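Local structure of ChloroPhenol Reduction gene K (Desulfitobacterium dehalogenans, 2H6C) at residues Asn145-Phe157 with Ile183-Val197. The protein probably acts as a DNA-binding transcriptional regulator of the CRP family that controls chlorophenol halorespiration genes, using a C-terminal helix-turn-helix domain. Sequence-based numbering, arbitrary orientation.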
loop_
_atom_site.group_PDB
_atom_site.type_symbol
_atom_site.label_atom_id
_atom_site.label_comp_id
_atom_site.label_asym_id
_atom_site.label_seq_id
_atom_site.Cartn_x
_atom_site.Cartn_y
_atom_site.Cartn_z
ATOM N N ASN A 145 -7.545 -7.233 3.076
ATOM C CA ASN A 145 -8.427 -7.413 4.236
ATOM C C ASN A 145 -7.764 -6.919 5.503
ATOM O O ASN A 145 -6.957 -7.603 6.090
ATOM C CB ASN A 145 -8.842 -8.857 4.423
ATOM C CG ASN A 145 -9.831 -9.004 5.541
ATOM O OD1 ASN A 145 -10.942 -9.500 5.333
ATOM N ND2 ASN A 145 -9.459 -8.545 6.734
ATOM N N THR A 146 -8.163 -5.726 5.916
ATOM C CA THR A 146 -7.605 -5.017 7.041
ATOM C C THR A 146 -8.444 -5.323 8.262
ATOM O O THR A 146 -8.096 -4.931 9.378
ATOM C CB THR A 146 -7.606 -3.496 6.735
ATOM O OG1 THR A 146 -8.944 -2.965 6.793
ATOM C CG2 THR A 146 -7.034 -3.256 5.340
ATOM N N TYR A 147 -9.545 -6.040 8.058
ATOM C CA TYR A 147 -10.388 -6.384 9.178
ATOM C C TYR A 147 -9.886 -7.431 10.167
ATOM O O TYR A 147 -9.660 -7.048 11.310
ATOM C CB TYR A 147 -11.825 -6.704 8.793
ATOM C CG TYR A 147 -12.620 -6.883 10.063
ATOM C CD1 TYR A 147 -12.784 -5.815 10.945
ATOM C CD2 TYR A 147 -13.123 -8.127 10.434
ATOM C CE1 TYR A 147 -13.473 -5.968 12.131
ATOM C CE2 TYR A 147 -13.820 -8.290 11.628
ATOM C CZ TYR A 147 -13.990 -7.206 12.467
ATOM O OH TYR A 147 -14.675 -7.347 13.645
ATOM N N ASN A 148 -9.730 -8.717 9.826
ATOM C CA ASN A 148 -9.201 -9.583 10.885
ATOM C C ASN A 148 -8.039 -8.900 11.476
ATOM O O ASN A 148 -8.117 -8.479 12.637
ATOM C CB ASN A 148 -8.700 -10.949 10.451
ATOM C CG ASN A 148 -9.785 -11.776 9.932
ATOM O OD1 ASN A 148 -10.800 -11.965 10.607
ATOM N ND2 ASN A 148 -9.626 -12.258 8.701
ATOM N N PRO A 149 -6.990 -8.681 10.647
ATOM C CA PRO A 149 -5.625 -8.397 11.074
ATOM C C PRO A 149 -5.619 -7.297 12.088
ATOM O O PRO A 149 -4.623 -7.082 12.712
ATOM C CB PRO A 149 -4.919 -7.952 9.783
ATOM C CG PRO A 149 -5.962 -7.603 8.895
ATOM C CD PRO A 149 -7.099 -8.529 9.187
ATOM N N THR A 150 -6.758 -6.643 12.256
ATOM C CA THR A 150 -6.977 -5.643 13.278
ATOM C C THR A 150 -7.479 -6.238 14.626
ATOM O O THR A 150 -6.970 -5.887 15.704
ATOM C CB THR A 150 -7.961 -4.622 12.710
ATOM O OG1 THR A 150 -7.242 -3.641 11.947
ATOM C CG2 THR A 150 -8.716 -3.934 13.794
ATOM N N ILE A 151 -8.505 -7.089 14.556
ATOM C CA ILE A 151 -8.823 -8.003 15.644
ATOM C C ILE A 151 -7.544 -8.747 16.121
ATOM O O ILE A 151 -7.225 -8.732 17.301
ATOM C CB ILE A 151 -9.984 -8.969 15.232
ATOM C CG1 ILE A 151 -11.329 -8.434 15.725
ATOM C CG2 ILE A 151 -9.838 -10.350 15.839
ATOM C CD1 ILE A 151 -11.615 -6.973 15.385
ATOM N N ARG A 152 -6.802 -9.379 15.216
ATOM C CA ARG A 152 -5.551 -10.072 15.592
ATOM C C ARG A 152 -4.601 -9.198 16.401
ATOM O O ARG A 152 -3.943 -9.653 17.323
ATOM C CB ARG A 152 -4.799 -10.529 14.343
ATOM C CG ARG A 152 -4.896 -11.974 13.968
ATOM C CD ARG A 152 -4.034 -12.174 12.729
ATOM N NE ARG A 152 -4.838 -12.537 11.589
ATOM C CZ ARG A 152 -4.500 -12.311 10.331
ATOM N NH1 ARG A 152 -3.351 -11.721 10.047
ATOM N NH2 ARG A 152 -5.322 -12.700 9.345
ATOM N N ILE A 153 -4.494 -7.937 16.025
ATOM C CA ILE A 153 -3.597 -7.024 16.759
ATOM C C ILE A 153 -4.007 -6.842 18.194
ATOM O O ILE A 153 -3.191 -6.856 19.084
ATOM C CB ILE A 153 -3.569 -5.596 16.198
ATOM C CG1 ILE A 153 -2.998 -5.601 14.766
ATOM C CG2 ILE A 153 -2.802 -4.686 17.188
ATOM C CD1 ILE A 153 -1.921 -4.547 14.455
ATOM N N LEU A 154 -5.276 -6.594 18.410
ATOM C CA LEU A 154 -5.751 -6.359 19.757
ATOM C C LEU A 154 -5.469 -7.598 20.600
ATOM O O LEU A 154 -4.886 -7.532 21.699
ATOM C CB LEU A 154 -7.236 -6.074 19.722
ATOM C CG LEU A 154 -7.601 -4.907 18.823
ATOM C CD1 LEU A 154 -9.005 -5.093 18.372
ATOM C CD2 LEU A 154 -7.411 -3.605 19.578
ATOM N N ARG A 155 -5.876 -8.730 20.048
ATOM C CA ARG A 155 -5.692 -10.007 20.689
ATOM C C ARG A 155 -4.305 -10.085 21.253
ATOM O O ARG A 155 -4.130 -10.325 22.434
ATOM C CB ARG A 155 -5.875 -11.088 19.661
ATOM C CG ARG A 155 -6.110 -12.404 20.233
ATOM C CD ARG A 155 -7.577 -12.719 20.157
ATOM N NE ARG A 155 -8.297 -12.226 21.334
ATOM C CZ ARG A 155 -9.503 -12.652 21.704
ATOM N NH1 ARG A 155 -10.122 -13.584 20.971
ATOM N NH2 ARG A 155 -10.088 -12.153 22.796
ATOM N N LEU A 156 -3.323 -9.831 20.390
ATOM C CA LEU A 156 -1.926 -9.720 20.809
ATOM C C LEU A 156 -1.729 -8.865 22.059
ATOM O O LEU A 156 -1.093 -9.305 23.007
ATOM C CB LEU A 156 -1.073 -9.119 19.698
ATOM C CG LEU A 156 0.393 -8.851 20.077
ATOM C CD1 LEU A 156 1.103 -10.174 20.350
ATOM C CD2 LEU A 156 1.138 -8.092 18.978
ATOM N N PHE A 157 -2.253 -7.644 22.059
ATOM C CA PHE A 157 -2.079 -6.767 23.215
ATOM C C PHE A 157 -2.786 -7.269 24.463
ATOM O O PHE A 157 -2.289 -7.111 25.562
ATOM C CB PHE A 157 -2.593 -5.369 22.931
ATOM C CG PHE A 157 -1.672 -4.552 22.093
ATOM C CD1 PHE A 157 -1.956 -4.305 20.754
ATOM C CD2 PHE A 157 -0.505 -4.023 22.640
ATOM C CE1 PHE A 157 -1.090 -3.538 19.992
ATOM C CE2 PHE A 157 0.349 -3.272 21.883
ATOM C CZ PHE A 157 0.060 -3.026 20.568
ATOM N N ILE A 183 5.114 -6.059 15.197
ATOM C CA ILE A 183 3.703 -6.250 15.340
ATOM C C ILE A 183 3.082 -6.688 14.032
ATOM O O ILE A 183 2.333 -7.675 13.992
ATOM C CB ILE A 183 3.057 -5.016 15.885
ATOM C CG1 ILE A 183 3.392 -4.959 17.372
ATOM C CG2 ILE A 183 1.562 -5.091 15.692
ATOM C CD1 ILE A 183 3.048 -3.676 18.049
ATOM N N GLY A 184 3.391 -5.967 12.964
ATOM C CA GLY A 184 2.938 -6.367 11.629
ATOM C C GLY A 184 3.515 -7.717 11.226
ATOM O O GLY A 184 2.852 -8.555 10.623
ATOM N N GLU A 185 4.767 -7.944 11.571
ATOM C CA GLU A 185 5.374 -9.217 11.246
ATOM C C GLU A 185 4.652 -10.340 11.956
ATOM O O GLU A 185 4.466 -11.414 11.388
ATOM C CB GLU A 185 6.830 -9.212 11.622
ATOM C CG GLU A 185 7.633 -8.384 10.693
ATOM C CD GLU A 185 9.035 -8.160 11.181
ATOM O OE1 GLU A 185 9.329 -8.486 12.357
ATOM O OE2 GLU A 185 9.852 -7.644 10.380
ATOM N N ILE A 186 4.220 -10.089 13.186
ATOM C CA ILE A 186 3.575 -11.135 13.947
ATOM C C ILE A 186 2.141 -11.400 13.567
ATOM O O ILE A 186 1.720 -12.550 13.625
ATOM C CB ILE A 186 3.633 -10.843 15.412
ATOM C CG1 ILE A 186 5.052 -11.101 15.867
ATOM C CG2 ILE A 186 2.707 -11.776 16.188
ATOM C CD1 ILE A 186 5.370 -10.574 17.221
ATOM N N THR A 187 1.392 -10.354 13.226
ATOM C CA THR A 187 -0.020 -10.499 12.901
ATOM C C THR A 187 -0.308 -10.509 11.427
ATOM O O THR A 187 -1.429 -10.742 11.034
ATOM C CB THR A 187 -0.771 -9.348 13.411
ATOM O OG1 THR A 187 -0.268 -8.174 12.787
ATOM C CG2 THR A 187 -0.579 -9.265 14.892
ATOM N N GLY A 188 0.695 -10.223 10.611
ATOM C CA GLY A 188 0.499 -10.093 9.160
ATOM C C GLY A 188 -0.376 -8.915 8.773
ATOM O O GLY A 188 -1.281 -9.039 7.954
ATOM N N ALA A 189 -0.117 -7.776 9.381
ATOM C CA ALA A 189 -0.980 -6.630 9.232
ATOM C C ALA A 189 -0.112 -5.555 8.670
ATOM O O ALA A 189 1.055 -5.441 8.993
ATOM C CB ALA A 189 -1.565 -6.210 10.544
ATOM N N HIS A 190 -0.716 -4.780 7.805
ATOM C CA HIS A 190 -0.058 -3.755 7.056
ATOM C C HIS A 190 0.367 -2.642 8.022
ATOM O O HIS A 190 -0.323 -2.391 9.050
ATOM C CB HIS A 190 -1.079 -3.254 6.033
ATOM C CG HIS A 190 -0.519 -2.367 4.988
ATOM N ND1 HIS A 190 -0.346 -1.016 5.185
ATOM C CD2 HIS A 190 -0.114 -2.630 3.727
ATOM C CE1 HIS A 190 0.170 -0.488 4.089
ATOM N NE2 HIS A 190 0.323 -1.445 3.192
ATOM N N HIS A 191 1.490 -1.988 7.711
ATOM C CA HIS A 191 2.082 -1.069 8.670
ATOM C C HIS A 191 1.166 0.128 8.857
ATOM O O HIS A 191 1.237 0.832 9.886
ATOM C CB HIS A 191 3.505 -0.662 8.259
ATOM C CG HIS A 191 3.572 0.335 7.132
ATOM N ND1 HIS A 191 2.512 0.604 6.291
ATOM C CD2 HIS A 191 4.598 1.110 6.693
ATOM C CE1 HIS A 191 2.873 1.510 5.398
ATOM N NE2 HIS A 191 4.136 1.826 5.614
ATOM N N VAL A 192 0.287 0.315 7.868
ATOM C CA VAL A 192 -0.728 1.353 7.917
ATOM C C VAL A 192 -1.771 1.021 8.947
ATOM O O VAL A 192 -2.105 1.848 9.815
ATOM C CB VAL A 192 -1.471 1.489 6.593
ATOM C CG1 VAL A 192 -2.768 2.254 6.794
ATOM C CG2 VAL A 192 -0.640 2.202 5.621
ATOM N N THR A 193 -2.319 -0.184 8.804
ATOM C CA THR A 193 -3.218 -0.697 9.793
ATOM C C THR A 193 -2.559 -0.585 11.163
ATOM O O THR A 193 -3.089 0.054 12.079
ATOM C CB THR A 193 -3.556 -2.113 9.535
ATOM O OG1 THR A 193 -3.478 -2.365 8.133
ATOM C CG2 THR A 193 -4.949 -2.363 10.007
ATOM N N VAL A 194 -1.373 -1.154 11.291
ATOM C CA VAL A 194 -0.685 -1.056 12.549
ATOM C C VAL A 194 -0.684 0.362 13.075
ATOM O O VAL A 194 -0.984 0.558 14.255
ATOM C CB VAL A 194 0.745 -1.498 12.466
ATOM C CG1 VAL A 194 1.444 -1.178 13.781
ATOM C CG2 VAL A 194 0.813 -2.986 12.202
ATOM N N SER A 195 -0.333 1.345 12.239
ATOM C CA SER A 195 -0.196 2.732 12.729
ATOM C C SER A 195 -1.521 3.302 13.151
ATOM O O SER A 195 -1.617 3.887 14.210
ATOM C CB SER A 195 0.393 3.650 11.679
ATOM O OG SER A 195 1.631 3.161 11.240
ATOM N N LYS A 196 -2.543 3.107 12.327
ATOM C CA LYS A 196 -3.849 3.704 12.572
ATOM C C LYS A 196 -4.560 2.968 13.739
ATOM O O LYS A 196 -5.226 3.593 14.580
ATOM C CB LYS A 196 -4.676 3.836 11.245
ATOM C CG LYS A 196 -5.975 2.996 11.079
ATOM C CD LYS A 196 -7.064 3.681 10.163
ATOM C CE LYS A 196 -8.368 2.805 10.030
ATOM N NZ LYS A 196 -9.243 2.676 11.291
ATOM N N VAL A 197 -4.381 1.652 13.833
ATOM C CA VAL A 197 -4.998 0.897 14.933
ATOM C C VAL A 197 -4.378 1.389 16.190
ATOM O O VAL A 197 -5.055 1.605 17.166
ATOM C CB VAL A 197 -4.780 -0.632 14.854
ATOM C CG1 VAL A 197 -5.286 -1.299 16.122
ATOM C CG2 VAL A 197 -5.468 -1.227 13.632
#
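I153 enters segment 183-197 as a knob, seated among I183, T187, V194 and V197, and marks the tightly packed centre of the contact. Its CD1 lies 3.7 Å from I183 CG2 and 3.9 Å from V194 CG2, both side chains crossing it at about a right angle. With chi1 at -64°, CG1 lies anti to the carbonyl carbon and carries CD1 to these two methyls, while CG2 faces V197. Beside the knob, P149 CB packs on A189 CB at 3.9 Å, where the backbones come nearest. Further along the helix, L156 CD2 and the F157 CZ atom meet I183, and F157 and F214 pack edge-to-face.

T150 and R152, both partly exposed, make up the more polar margin. T150 OG1 bonds to T146 O (3.0 Å), arriving nearly in line with that C=O, and the same oxygen touches the buried T193 CG2 (3.3 Å) and V197 CG2. Replacing T150 by an alanine would probably leave T146 O without this donor and open a gap beside the T193 and V197 methyls. R152, its chain bent at chi3, points NH1 at T187 O, near the guanidinium plane, but the modelled approach is too short for its details to be relied on; R152 also packs on E185 of the second subunit.

Helix 148-157 crosses segments 183-187 and 191-197 at 110° and -54°, with axes about 10 Å away in both cases. G188, with positive phi, follows the end of helix 183-187, and H190 ND1 caps helix 191-197 by accepting from V192 N: the three-helix core of a CRP-like helix-turn-helix domain.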